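Local coordinates for protein STM4351 (Salmonella enterica, PDB 2Y7I) that binds arginine with high specificity as a periplasmic solute-binding protein of family 3, probably serving its uptake into the cell, at residues 61-67 with 193-197; 96-101 with 172-177; 107-112 with 131-135; 123-127 with 157-161. One frame throughout, in Å; residues are numbered along the deposited sequence.

Contact 1: 61-67 with 193-197; sequences LRFKKFD and IAVRK. With ZN (zinc ion), chain E.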
loop_
_atom_site.group_PDB
_atom_site.type_symbol
_atom_site.label_atom_id
_atom_site.label_comp_id
_atom_site.label_asym_id
_atom_site.label_seq_id
_atom_site.Cartn_x
_atom_site.Cartn_y
_atom_site.Cartn_z
ATOM N N LEU A 61 8.691 25.381 3.292
ATOM C CA LEU A 61 8.620 24.398 4.377
ATOM C C LEU A 61 9.630 24.729 5.475
ATOM O O LEU A 61 9.289 24.753 6.671
ATOM C CB LEU A 61 8.875 22.979 3.828
ATOM C CG LEU A 61 8.852 21.785 4.797
ATOM C CD1 LEU A 61 7.530 21.686 5.587
ATOM C CD2 LEU A 61 9.117 20.496 4.039
ATOM N N ARG A 62 10.866 25.000 5.065
ATOM C CA ARG A 62 11.932 25.371 6.002
ATOM C C ARG A 62 11.625 26.686 6.729
ATOM O O ARG A 62 11.959 26.844 7.899
ATOM C CB ARG A 62 13.286 25.447 5.284
ATOM C CG ARG A 62 13.811 24.089 4.808
ATOM C CD ARG A 62 15.027 24.208 3.888
ATOM N NE ARG A 62 16.192 24.818 4.536
ATOM C CZ ARG A 62 17.065 24.172 5.312
ATOM N NH1 ARG A 62 16.925 22.877 5.562
ATOM N NH2 ARG A 62 18.088 24.823 5.845
ATOM N N PHE A 63 10.954 27.599 6.027
ATOM C CA PHE A 63 10.521 28.880 6.582
ATOM C C PHE A 63 9.230 28.760 7.423
ATOM O O PHE A 63 8.689 29.762 7.880
ATOM C CB PHE A 63 10.359 29.893 5.431
ATOM C CG PHE A 63 10.225 31.322 5.878
ATOM C CD1 PHE A 63 11.284 31.979 6.514
ATOM C CD2 PHE A 63 9.043 32.031 5.637
ATOM C CE1 PHE A 63 11.160 33.320 6.930
ATOM C CE2 PHE A 63 8.908 33.370 6.041
ATOM C CZ PHE A 63 9.971 34.016 6.689
ATOM N N LYS A 64 8.750 27.529 7.620
ATOM C CA LYS A 64 7.568 27.237 8.460
ATOM C C LYS A 64 6.224 27.718 7.916
ATOM O O LYS A 64 5.274 27.895 8.682
ATOM C CB LYS A 64 7.747 27.755 9.895
ATOM C CG LYS A 64 8.821 27.050 10.676
ATOM C CD LYS A 64 8.670 27.291 12.165
ATOM C CE LYS A 64 9.800 26.619 12.921
ATOM N NZ LYS A 64 11.126 27.059 12.397
ATOM N N LYS A 65 6.143 27.931 6.605
ATOM C CA LYS A 65 4.903 28.379 5.975
ATOM C C LYS A 65 3.822 27.287 6.003
ATOM O O LYS A 65 2.627 27.583 5.994
ATOM C CB LYS A 65 5.176 28.848 4.542
ATOM C CG LYS A 65 3.973 29.431 3.835
ATOM C CD LYS A 65 4.274 29.743 2.377
ATOM C CE LYS A 65 3.126 30.510 1.753
ATOM N NZ LYS A 65 3.408 30.767 0.326
ATOM N N PHE A 66 4.249 26.028 6.022
ATOM C CA PHE A 66 3.340 24.907 6.219
ATOM C C PHE A 66 4.019 23.767 6.975
ATOM O O PHE A 66 5.222 23.805 7.218
ATOM C CB PHE A 66 2.682 24.426 4.906
ATOM C CG PHE A 66 3.438 24.779 3.646
ATOM C CD1 PHE A 66 4.610 24.107 3.302
ATOM C CD2 PHE A 66 2.947 25.752 2.783
ATOM C CE1 PHE A 66 5.293 24.419 2.125
ATOM C CE2 PHE A 66 3.624 26.074 1.601
ATOM C CZ PHE A 66 4.797 25.408 1.275
ATOM N N ASP A 67 3.232 22.769 7.359
ATOM C CA ASP A 67 3.720 21.661 8.169
ATOM C C ASP A 67 4.390 20.578 7.341
ATOM O O ASP A 67 5.307 19.914 7.811
ATOM C CB ASP A 67 2.561 21.043 8.944
ATOM C CG ASP A 67 1.864 22.042 9.812
ATOM O OD1 ASP A 67 2.541 22.638 10.678
ATOM O OD2 ASP A 67 0.649 22.259 9.605
ATOM N N ILE A 193 6.512 12.312 1.698
ATOM C CA ILE A 193 5.947 13.513 2.298
ATOM C C ILE A 193 7.067 14.180 3.088
ATOM O O ILE A 193 7.709 13.530 3.902
ATOM C CB ILE A 193 4.749 13.181 3.223
ATOM C CG1 ILE A 193 3.567 12.673 2.385
ATOM C CG2 ILE A 193 4.338 14.423 4.024
ATOM C CD1 ILE A 193 2.363 12.192 3.204
ATOM N N ALA A 194 7.302 15.469 2.839
ATOM C CA ALA A 194 8.406 16.189 3.481
ATOM C C ALA A 194 7.933 17.025 4.661
ATOM O O ALA A 194 6.868 17.640 4.620
ATOM C CB ALA A 194 9.146 17.058 2.471
ATOM N N VAL A 195 8.727 17.006 5.723
ATOM C CA VAL A 195 8.531 17.892 6.870
ATOM C C VAL A 195 9.885 18.514 7.193
ATOM O O VAL A 195 10.911 18.044 6.695
ATOM C CB VAL A 195 7.916 17.149 8.094
ATOM C CG1 VAL A 195 6.776 16.221 7.644
ATOM C CG2 VAL A 195 8.969 16.345 8.861
ATOM N N ARG A 196 9.887 19.571 8.003
ATOM C CA ARG A 196 11.128 20.188 8.469
ATOM C C ARG A 196 11.994 19.214 9.259
ATOM O O ARG A 196 11.482 18.314 9.933
ATOM C CB ARG A 196 10.826 21.393 9.356
ATOM C CG ARG A 196 10.604 22.664 8.597
ATOM C CD ARG A 196 10.404 23.848 9.549
ATOM N NE ARG A 196 9.319 23.644 10.518
ATOM C CZ ARG A 196 8.017 23.552 10.224
ATOM N NH1 ARG A 196 7.582 23.614 8.960
ATOM N NH2 ARG A 196 7.142 23.375 11.208
ATOM N N LYS A 197 13.304 19.432 9.208
ATOM C CA LYS A 197 14.279 18.559 9.873
ATOM C C LYS A 197 14.067 18.267 11.361
ATOM O O LYS A 197 14.317 17.148 11.815
ATOM C CB LYS A 197 15.693 19.099 9.659
ATOM C CG LYS A 197 16.281 18.747 8.311
ATOM C CD LYS A 197 16.550 17.262 8.223
ATOM C CE LYS A 197 17.657 16.969 7.237
ATOM N NZ LYS A 197 17.755 15.500 7.052
HETATM ZN ZN ZN E . 0.051 24.087 10.341
HETATM O O HOH W 1 7.453 20.563 9.271
HETATM O O HOH W 2 1.342 25.562 9.444
#
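R196 closes off the C-terminal end of helix 57-62, where the chain leaves the helix through a Schellman motif with K64 at positive phi. Beyond CB the side chain runs along the last-turn carbonyl, with R196 CG 3.1 Å from L61 O; CD stays close to the same oxygen and also nears K64 CG. A bend at chi3 (-55°) carries the guanidinium back toward the loop that follows. Here the K64 and R196 side chains cross at about a right angle; K64 CG sits over one face of the guanidinium, 3.4 Å from R196 NE, while water 1 lies over the opposite face. At the tip, NH1 does the binding and gives two bonds close to the guanidinium plane. One goes to L61 O at 3.1 Å (157°), the other to F66 O at 2.9 Å (141°). L61 O also accepts from K64 N, so two donors grip this helix-end carbonyl. A positive group such as R196 probably suits the helix C-terminus. A like charge is near, K64 NZ lying 4.3 Å from R196 NE. Deeper in, L61 CD2 packs on A194 CB of strand 194-195 at 3.8 Å. On its far side the loop serves a zinc site: D67 OD2 binds the ion together with H9 and water 2. Water 1 ties the two backbones, accepting from R196 N at 2.9 Å and donating to D67 O at 2.7 Å.

Contact 2: 96-101 with 172-177; sequences VVVTRK and PDYAIM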
loop_
_atom_site.group_PDB
_atom_site.type_symbol
_atom_site.label_atom_id
_atom_site.label_comp_id
_atom_site.label_asym_id
_atom_site.label_seq_id
_atom_site.Cartn_x
_atom_site.Cartn_y
_atom_site.Cartn_z
ATOM N N VAL A 96 10.270 10.753 -19.003
ATOM C CA VAL A 96 10.085 10.680 -20.443
ATOM C C VAL A 96 10.043 12.067 -21.062
ATOM O O VAL A 96 9.728 13.064 -20.383
ATOM C CB VAL A 96 8.799 9.874 -20.831
ATOM C CG1 VAL A 96 8.896 8.398 -20.389
ATOM C CG2 VAL A 96 7.535 10.518 -20.282
ATOM N N VAL A 97 10.356 12.129 -22.353
ATOM C CA VAL A 97 10.159 13.339 -23.136
ATOM C C VAL A 97 8.902 13.137 -23.958
ATOM O O VAL A 97 8.656 12.044 -24.466
ATOM C CB VAL A 97 11.330 13.628 -24.103
ATOM C CG1 VAL A 97 11.136 14.986 -24.794
ATOM C CG2 VAL A 97 12.657 13.601 -23.349
ATOM N N VAL A 98 8.083 14.179 -24.049
ATOM C CA VAL A 98 7.002 14.195 -25.022
ATOM C C VAL A 98 7.382 15.160 -26.147
ATOM O O VAL A 98 7.872 16.250 -25.883
ATOM C CB VAL A 98 5.633 14.524 -24.385
ATOM C CG1 VAL A 98 5.669 15.865 -23.571
ATOM C CG2 VAL A 98 4.519 14.488 -25.437
ATOM N N THR A 99 7.220 14.714 -27.397
ATOM C CA THR A 99 7.519 15.533 -28.578
ATOM C C THR A 99 6.363 15.380 -29.549
ATOM O O THR A 99 5.458 14.595 -29.298
ATOM C CB THR A 99 8.835 15.107 -29.280
ATOM O OG1 THR A 99 8.632 13.893 -30.024
ATOM C CG2 THR A 99 9.992 14.926 -28.253
ATOM N N ARG A 100 6.391 16.111 -30.658
ATOM C CA ARG A 100 5.480 15.806 -31.756
ATOM C C ARG A 100 5.708 14.340 -32.155
ATOM O O ARG A 100 6.844 13.885 -32.182
ATOM C CB ARG A 100 5.736 16.740 -32.937
ATOM C CG ARG A 100 5.077 18.113 -32.794
ATOM C CD ARG A 100 5.597 19.133 -33.813
ATOM N NE ARG A 100 6.252 18.510 -34.970
ATOM C CZ ARG A 100 7.574 18.376 -35.119
ATOM N NH1 ARG A 100 8.417 18.821 -34.179
ATOM N NH2 ARG A 100 8.056 17.787 -36.209
ATOM N N LYS A 101 4.629 13.613 -32.440
ATOM C CA LYS A 101 4.688 12.164 -32.649
ATOM C C LYS A 101 5.622 11.813 -33.811
ATOM O O LYS A 101 5.482 12.339 -34.894
ATOM C CB LYS A 101 3.273 11.616 -32.892
ATOM C CG LYS A 101 3.175 10.133 -33.173
ATOM C CD LYS A 101 1.710 9.719 -33.349
ATOM C CE LYS A 101 1.088 10.383 -34.580
ATOM N NZ LYS A 101 -0.409 10.284 -34.601
ATOM N N PRO A 172 -3.194 13.936 -29.078
ATOM C CA PRO A 172 -2.723 12.773 -29.840
ATOM C C PRO A 172 -1.721 13.095 -30.963
ATOM O O PRO A 172 -1.171 12.174 -31.560
ATOM C CB PRO A 172 -4.018 12.169 -30.398
ATOM C CG PRO A 172 -4.944 13.337 -30.537
ATOM C CD PRO A 172 -4.615 14.231 -29.355
ATOM N N ASP A 173 -1.461 14.375 -31.230
ATOM C CA ASP A 173 -0.408 14.736 -32.191
ATOM C C ASP A 173 0.992 14.528 -31.607
ATOM O O ASP A 173 1.991 14.605 -32.323
ATOM C CB ASP A 173 -0.560 16.182 -32.667
ATOM C CG ASP A 173 -1.727 16.367 -33.607
ATOM O OD1 ASP A 173 -2.380 15.362 -33.977
ATOM O OD2 ASP A 173 -1.986 17.533 -33.988
ATOM N N TYR A 174 1.046 14.276 -30.304
ATOM C CA TYR A 174 2.290 14.152 -29.561
ATOM C C TYR A 174 2.452 12.711 -29.088
ATOM O O TYR A 174 1.499 11.939 -29.158
ATOM C CB TYR A 174 2.289 15.160 -28.397
ATOM C CG TYR A 174 2.198 16.573 -28.941
ATOM C CD1 TYR A 174 0.965 17.126 -29.298
ATOM C CD2 TYR A 174 3.349 17.322 -29.169
ATOM C CE1 TYR A 174 0.882 18.412 -29.834
ATOM C CE2 TYR A 174 3.278 18.602 -29.703
ATOM C CZ TYR A 174 2.048 19.135 -30.038
ATOM O OH TYR A 174 1.985 20.402 -30.575
ATOM N N ALA A 175 3.652 12.344 -28.634
ATOM C CA ALA A 175 3.908 10.978 -28.155
ATOM C C ALA A 175 5.091 10.961 -27.214
ATOM O O ALA A 175 5.983 11.809 -27.305
ATOM C CB ALA A 175 4.157 10.007 -29.319
ATOM N N ILE A 176 5.087 9.983 -26.310
ATOM C CA ILE A 176 6.228 9.718 -25.461
ATOM C C ILE A 176 7.373 9.237 -26.362
ATOM O O ILE A 176 7.200 8.322 -27.182
ATOM C CB ILE A 176 5.910 8.658 -24.368
ATOM C CG1 ILE A 176 4.982 9.241 -23.290
ATOM C CG2 ILE A 176 7.215 8.142 -23.714
ATOM C CD1 ILE A 176 4.406 8.178 -22.307
ATOM N N MET A 177 8.530 9.864 -26.196
ATOM C CA MET A 177 9.719 9.544 -26.965
ATOM C C MET A 177 10.256 8.175 -26.569
ATOM O O MET A 177 10.141 7.767 -25.410
ATOM C CB MET A 177 10.763 10.645 -26.774
ATOM C CG MET A 177 11.884 10.635 -27.798
ATOM S SD MET A 177 13.094 11.960 -27.531
ATOM C CE MET A 177 13.978 11.272 -26.126
HETATM O O HOH W 3 11.164 9.555 -23.268
HETATM O O HOH W 4 8.182 11.439 -29.015
#
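M177 packs beside V97 at one end of an antiparallel strand pair, and K101 and Y174 meet their partners toward the other; these three bury the most surface of any residues here. Strand 174-176 is an outermost strand of a mixed five-stranded sheet, beside 95-100. M177 N donates almost straight (172°) to V97 O at 2.8 Å, and the two side chains point the same way, with M177 CE 3.9 Å from V97 CG2. At the far end K101 N is bonded to D173 O at 2.8 Å. With CG anti to the backbone N (chi1 178°), the lysine chain passes A175, and K101 CG lies 4.0 Å from A175 CB. Between these ends, T99 and A175 form a hydrogen-bonded pair, flanked by the non-hydrogen-bonded pairs V98 with I176 and R100 with Y174. Y174 turns a ring edge toward T99 O and sets its CE2 3.6 Å from R100 CG; its CB meets V98 CG2. The ring also packs edge-to-face with W167 of helix 161-168, which covers the V98 and I176 side of the sheet. At the M177 end a water completes the link, accepting from V97 N at 2.8 Å and donating to M177 O at 3.0 Å.

Contact 3: 107-112 with 131-135; sequences FADLKG and QQAIT
The F107 ring and the Q131 side-chain amide stack with their planes 17° apart. Q131 lies over one face: its CG is 4.2 Å from the ring centroid in a CH-pi contact, displaced toward the rim, and its amide continues past CG of the ring, with Q131 NE2 3.6 Å from F107 CD2. At the ring's edge, near its plane, I134 CD1 comes to 3.6 Å from F107 CD1. The overlap depends on a bend in the glutamine at chi2 (-67°), which folds the amide back along the ring and brings Q131 OE1 to 3.4 Å from F107 CB. The amide is also anchored at its nitrogen, since NE2 is hydrogen-bonded to Y126 OH, and this helps to fix how the flat group is turned. I134 CD1 serves a second partner, L110 CB, at 3.8 Å, and so touches two side chains of 107-112. At the exposed end the chains join through the backbone: G112 N donates to A133 O at 2.8 Å (164°), beside K111 CG, which rests on A133 CB. Residues 131-134 form a type I beta turn leading from helix 122-130 into strand 135-139, the second half of a beta-alpha-beta crossover that starts at strand 114-118. The 107-112 loop, with a short 3-10 segment ending at L110, precedes strand 114-118, and L110 and I134 both pack on V115 of that strand.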
loop_
_atom_site.group_PDB
_atom_site.type_symbol
_atom_site.label_atom_id
_atom_site.label_comp_id
_atom_site.label_asym_id
_atom_site.label_seq_id
_atom_site.Cartn_x
_atom_site.Cartn_y
_atom_site.Cartn_z
ATOM N N PHE A 107 17.496 10.953 -27.059
ATOM C CA PHE A 107 18.142 12.179 -26.584
ATOM C C PHE A 107 19.149 12.744 -27.588
ATOM O O PHE A 107 19.220 13.965 -27.772
ATOM C CB PHE A 107 18.799 11.959 -25.221
ATOM C CG PHE A 107 17.812 11.927 -24.072
ATOM C CD1 PHE A 107 17.109 13.078 -23.707
ATOM C CD2 PHE A 107 17.593 10.753 -23.358
ATOM C CE1 PHE A 107 16.197 13.052 -22.658
ATOM C CE2 PHE A 107 16.679 10.714 -22.304
ATOM C CZ PHE A 107 15.978 11.873 -21.952
ATOM N N ALA A 108 19.908 11.863 -28.246
ATOM C CA ALA A 108 20.826 12.286 -29.306
ATOM C C ALA A 108 20.088 13.058 -30.405
ATOM O O ALA A 108 20.603 14.052 -30.916
ATOM C CB ALA A 108 21.577 11.092 -29.898
ATOM N N ASP A 109 18.881 12.609 -30.751
ATOM C CA ASP A 109 18.067 13.280 -31.773
ATOM C C ASP A 109 17.701 14.712 -31.362
ATOM O O ASP A 109 17.430 15.555 -32.214
ATOM C CB ASP A 109 16.772 12.505 -32.057
ATOM C CG ASP A 109 17.010 11.152 -32.694
ATOM O OD1 ASP A 109 18.053 10.945 -33.354
ATOM O OD2 ASP A 109 16.121 10.285 -32.528
ATOM N N LEU A 110 17.687 14.974 -30.059
ATOM C CA LEU A 110 17.351 16.299 -29.538
ATOM C C LEU A 110 18.542 17.257 -29.442
ATOM O O LEU A 110 18.417 18.353 -28.891
ATOM C CB LEU A 110 16.632 16.167 -28.188
ATOM C CG LEU A 110 15.172 15.708 -28.319
ATOM C CD1 LEU A 110 14.674 15.140 -26.986
ATOM C CD2 LEU A 110 14.311 16.879 -28.755
ATOM N N LYS A 111 19.689 16.853 -29.992
ATOM C CA LYS A 111 20.896 17.694 -29.960
ATOM C C LYS A 111 20.592 19.112 -30.486
ATOM O O LYS A 111 20.069 19.270 -31.588
ATOM C CB LYS A 111 22.031 17.040 -30.766
ATOM C CG LYS A 111 23.406 17.673 -30.539
ATOM C CD LYS A 111 24.443 17.174 -31.543
ATOM C CE LYS A 111 25.723 18.005 -31.465
ATOM N NZ LYS A 111 26.677 17.682 -32.575
ATOM N N GLY A 112 20.905 20.126 -29.684
ATOM C CA GLY A 112 20.725 21.527 -30.096
ATOM C C GLY A 112 19.296 22.035 -29.991
ATOM O O GLY A 112 18.992 23.138 -30.432
ATOM N N GLN A 131 22.613 15.391 -20.200
ATOM C CA GLN A 131 22.234 15.646 -21.582
ATOM C C GLN A 131 22.569 17.075 -21.983
ATOM O O GLN A 131 21.695 17.846 -22.388
ATOM C CB GLN A 131 20.745 15.348 -21.812
ATOM C CG GLN A 131 20.316 13.915 -21.515
ATOM C CD GLN A 131 20.906 12.886 -22.463
ATOM O OE1 GLN A 131 21.422 13.217 -23.541
ATOM N NE2 GLN A 131 20.808 11.623 -22.076
ATOM N N GLN A 132 23.854 17.404 -21.917
ATOM C CA GLN A 132 24.300 18.784 -22.056
ATOM C C GLN A 132 24.207 19.377 -23.460
ATOM O O GLN A 132 24.311 20.592 -23.617
ATOM C CB GLN A 132 25.707 18.943 -21.484
ATOM C CG GLN A 132 25.765 18.547 -20.014
ATOM C CD GLN A 132 27.086 18.871 -19.357
ATOM O OE1 GLN A 132 28.058 19.207 -20.025
ATOM N NE2 GLN A 132 27.121 18.785 -18.029
ATOM N N ALA A 133 24.007 18.530 -24.471
ATOM C CA ALA A 133 23.836 19.007 -25.843
ATOM C C ALA A 133 22.398 19.481 -26.095
ATOM O O ALA A 133 22.098 20.044 -27.154
ATOM C CB ALA A 133 24.243 17.925 -26.848
ATOM N N ILE A 134 21.518 19.229 -25.124
ATOM C CA ILE A 134 20.133 19.692 -25.177
ATOM C C ILE A 134 19.997 20.949 -24.331
ATOM O O ILE A 134 20.561 21.029 -23.239
ATOM C CB ILE A 134 19.140 18.611 -24.666
ATOM C CG1 ILE A 134 19.330 17.289 -25.433
ATOM C CG2 ILE A 134 17.703 19.117 -24.794
ATOM C CD1 ILE A 134 18.537 16.119 -24.866
ATOM N N THR A 135 19.264 21.928 -24.847
ATOM C CA THR A 135 19.001 23.157 -24.113
ATOM C C THR A 135 17.798 22.971 -23.206
ATOM O O THR A 135 16.673 22.774 -23.689
ATOM C CB THR A 135 18.761 24.358 -25.046
ATOM O OG1 THR A 135 19.931 24.596 -25.832
ATOM C CG2 THR A 135 18.436 25.625 -24.225
#

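Contact 4: 123-127 with 157-161; sequences HQRYL and VFGDV. With ARG (arginine), chain C; ACT (acetate ion), chain G.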
loop_
_atom_site.group_PDB
_atom_site.type_symbol
_atom_site.label_atom_id
_atom_site.label_comp_id
_atom_site.label_asym_id
_atom_site.label_seq_id
_atom_site.Cartn_x
_atom_site.Cartn_y
_atom_site.Cartn_z
ATOM N N HIS A 123 14.206 16.112 -13.022
ATOM C CA HIS A 123 14.313 16.207 -14.467
ATOM C C HIS A 123 15.261 17.307 -14.889
ATOM O O HIS A 123 16.050 17.126 -15.822
ATOM C CB HIS A 123 12.930 16.413 -15.083
ATOM C CG HIS A 123 11.902 15.486 -14.529
ATOM N ND1 HIS A 123 12.029 14.113 -14.599
ATOM C CD2 HIS A 123 10.753 15.726 -13.851
ATOM C CE1 HIS A 123 10.988 13.548 -14.012
ATOM N NE2 HIS A 123 10.203 14.502 -13.547
ATOM N N GLN A 124 15.194 18.444 -14.199
ATOM C CA GLN A 124 16.078 19.554 -14.489
ATOM C C GLN A 124 17.528 19.150 -14.236
ATOM O O GLN A 124 18.398 19.399 -15.070
ATOM C CB GLN A 124 15.706 20.774 -13.639
ATOM C CG GLN A 124 16.680 21.943 -13.762
ATOM C CD GLN A 124 16.196 23.171 -12.994
ATOM O OE1 GLN A 124 16.020 23.128 -11.770
ATOM N NE2 GLN A 124 15.988 24.273 -13.714
ATOM N N ARG A 125 17.777 18.505 -13.096
ATOM C CA ARG A 125 19.133 18.109 -12.729
ATOM C C ARG A 125 19.675 17.064 -13.705
ATOM O O ARG A 125 20.812 17.188 -14.185
ATOM C CB ARG A 125 19.197 17.609 -11.281
ATOM C CG ARG A 125 20.620 17.492 -10.746
ATOM C CD ARG A 125 20.652 17.228 -9.234
ATOM N NE ARG A 125 20.324 15.843 -8.876
ATOM C CZ ARG A 125 21.210 14.853 -8.781
ATOM N NH1 ARG A 125 22.496 15.067 -9.043
ATOM N NH2 ARG A 125 20.806 13.636 -8.429
ATOM N N TYR A 126 18.856 16.060 -14.017
ATOM C CA TYR A 126 19.243 15.045 -14.996
ATOM C C TYR A 126 19.652 15.644 -16.339
ATOM O O TYR A 126 20.734 15.322 -16.841
ATOM C CB TYR A 126 18.170 13.951 -15.204
ATOM C CG TYR A 126 18.560 13.023 -16.336
ATOM C CD1 TYR A 126 19.519 12.022 -16.153
ATOM C CD2 TYR A 126 18.027 13.196 -17.606
ATOM C CE1 TYR A 126 19.908 11.195 -17.206
ATOM C CE2 TYR A 126 18.409 12.382 -18.662
ATOM C CZ TYR A 126 19.351 11.390 -18.457
ATOM O OH TYR A 126 19.723 10.596 -19.510
ATOM N N LEU A 127 18.791 16.481 -16.933
ATOM C CA LEU A 127 19.107 17.056 -18.253
ATOM C C LEU A 127 20.343 17.937 -18.224
ATOM O O LEU A 127 21.165 17.895 -19.149
ATOM C CB LEU A 127 17.949 17.866 -18.823
ATOM C CG LEU A 127 16.929 17.312 -19.821
ATOM C CD1 LEU A 127 16.615 18.431 -20.832
ATOM C CD2 LEU A 127 17.347 16.038 -20.566
ATOM N N VAL A 157 9.011 18.285 -23.902
ATOM C CA VAL A 157 8.783 18.568 -22.485
ATOM C C VAL A 157 9.149 17.279 -21.762
ATOM O O VAL A 157 8.754 16.203 -22.191
ATOM C CB VAL A 157 7.325 19.018 -22.190
ATOM C CG1 VAL A 157 7.059 19.046 -20.660
ATOM C CG2 VAL A 157 7.052 20.429 -22.776
ATOM N N PHE A 158 9.939 17.402 -20.696
ATOM C CA PHE A 158 10.563 16.264 -20.007
ATOM C C PHE A 158 10.017 16.210 -18.580
ATOM O O PHE A 158 10.111 17.197 -17.848
ATOM C CB PHE A 158 12.084 16.487 -20.030
ATOM C CG PHE A 158 12.907 15.405 -19.388
ATOM C CD1 PHE A 158 12.771 14.066 -19.754
ATOM C CD2 PHE A 158 13.894 15.752 -18.467
ATOM C CE1 PHE A 158 13.576 13.070 -19.169
ATOM C CE2 PHE A 158 14.715 14.772 -17.878
ATOM C CZ PHE A 158 14.550 13.430 -18.228
ATOM N N GLY A 159 9.409 15.076 -18.215
ATOM C CA GLY A 159 8.784 14.906 -16.897
ATOM C C GLY A 159 8.442 13.468 -16.542
ATOM O O GLY A 159 8.882 12.531 -17.232
ATOM N N ASP A 160 7.658 13.279 -15.473
ATOM C CA ASP A 160 7.279 11.924 -15.038
ATOM C C ASP A 160 6.325 11.286 -16.036
ATOM O O ASP A 160 5.454 11.956 -16.590
ATOM C CB ASP A 160 6.675 11.914 -13.615
ATOM C CG ASP A 160 7.735 12.111 -12.530
ATOM O OD1 ASP A 160 8.437 11.144 -12.187
ATOM O OD2 ASP A 160 7.879 13.231 -12.017
ATOM N N VAL A 161 6.502 9.986 -16.265
ATOM C CA VAL A 161 5.696 9.271 -17.255
ATOM C C VAL A 161 4.192 9.395 -17.019
ATOM O O VAL A 161 3.443 9.570 -17.977
ATOM C CB VAL A 161 6.168 7.787 -17.490
ATOM C CG1 VAL A 161 6.046 6.935 -16.223
ATOM C CG2 VAL A 161 5.435 7.167 -18.671
HETATM N N ARG C . 9.019 13.840 -9.582
HETATM C CA ARG C . 9.782 15.048 -10.027
HETATM C C ARG C . 10.677 15.538 -8.896
HETATM O O ARG C . 11.367 16.543 -9.045
HETATM C CB ARG C . 8.827 16.175 -10.476
HETATM C CG ARG C . 7.773 16.563 -9.424
HETATM C CD ARG C . 6.945 17.775 -9.843
HETATM N NE ARG C . 5.762 17.894 -8.986
HETATM C CZ ARG C . 4.849 18.860 -9.069
HETATM N NH1 ARG C . 4.954 19.836 -9.973
HETATM N NH2 ARG C . 3.826 18.849 -8.240
HETATM O OXT ARG C . 10.707 14.947 -7.799
HETATM C C ACT G . 17.395 16.711 -6.882
HETATM O O ACT G . 17.183 16.928 -5.671
HETATM O OXT ACT G . 18.107 15.710 -7.146
HETATM C CH3 ACT G . 16.818 17.594 -7.949
#
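H123 and F158 meet edge-to-face, the histidine edge directed at the phenyl face with planes 72° apart and centroids 5.4 Å apart. L127 CD2 lies over the opposite face of F158, so the phenyl ring is held between two residues one helical turn apart. F158 can reach helix 122-130 because its CG stands anti to the backbone N (chi1 -179°), sending the ring from strand 156-160 toward the helix. Its rim meets H123 O, 3.4 Å from F158 CE2, and the ring of Y126, which comes rim to rim with neither over the other's face; Y126 CD2 is 3.5 Å from F158 CZ. The imidazole has a different partner on its own face: G159 CA sits over the ring centre, 3.7 Å from the centroid, in a CH-pi contact. At its edge, H123 NE2 donates to D160 OD2 at 3.1 Å (156°). The acceptor lies in the imidazole plane, yet the donor meets the carboxylate from well above its own plane. On the other nitrogen, ND1 is hydrogen-bonded to Y187 OH, so both ring nitrogens are fixed. D160 OD2 in turn accepts from the amino N of the bound arginine at 2.8 Å and is bonded to Y16 OH. H123 itself lines the pocket, its NE2 3.6 Å from the ligand's CA. Its NE2-H probably also steadies the D160 carboxylate and its negative charge, which receives the ligand's amino group.

How the contacts relate
Contact 1 stands apart: it lies on the other side of the bound arginine's cleft, its centre about 36 Å from those of contacts 2 and 3, and joins a helix end to a short strand by a charged side chain and water near a zinc. The other three touch one another in the lobe built on the mixed sheet, contact 3 through loops at its margin. Strands 95-100 and 156-160 are neighbours, so contacts 2 and 4 share backbone bonds, and F107 of contact 3 packs on residues of both. Contact 4 is fully buried and aromatic, with its polar end at the ligand; contacts 2 and 3 are partly buried, combining backbone bonds with apolar packing.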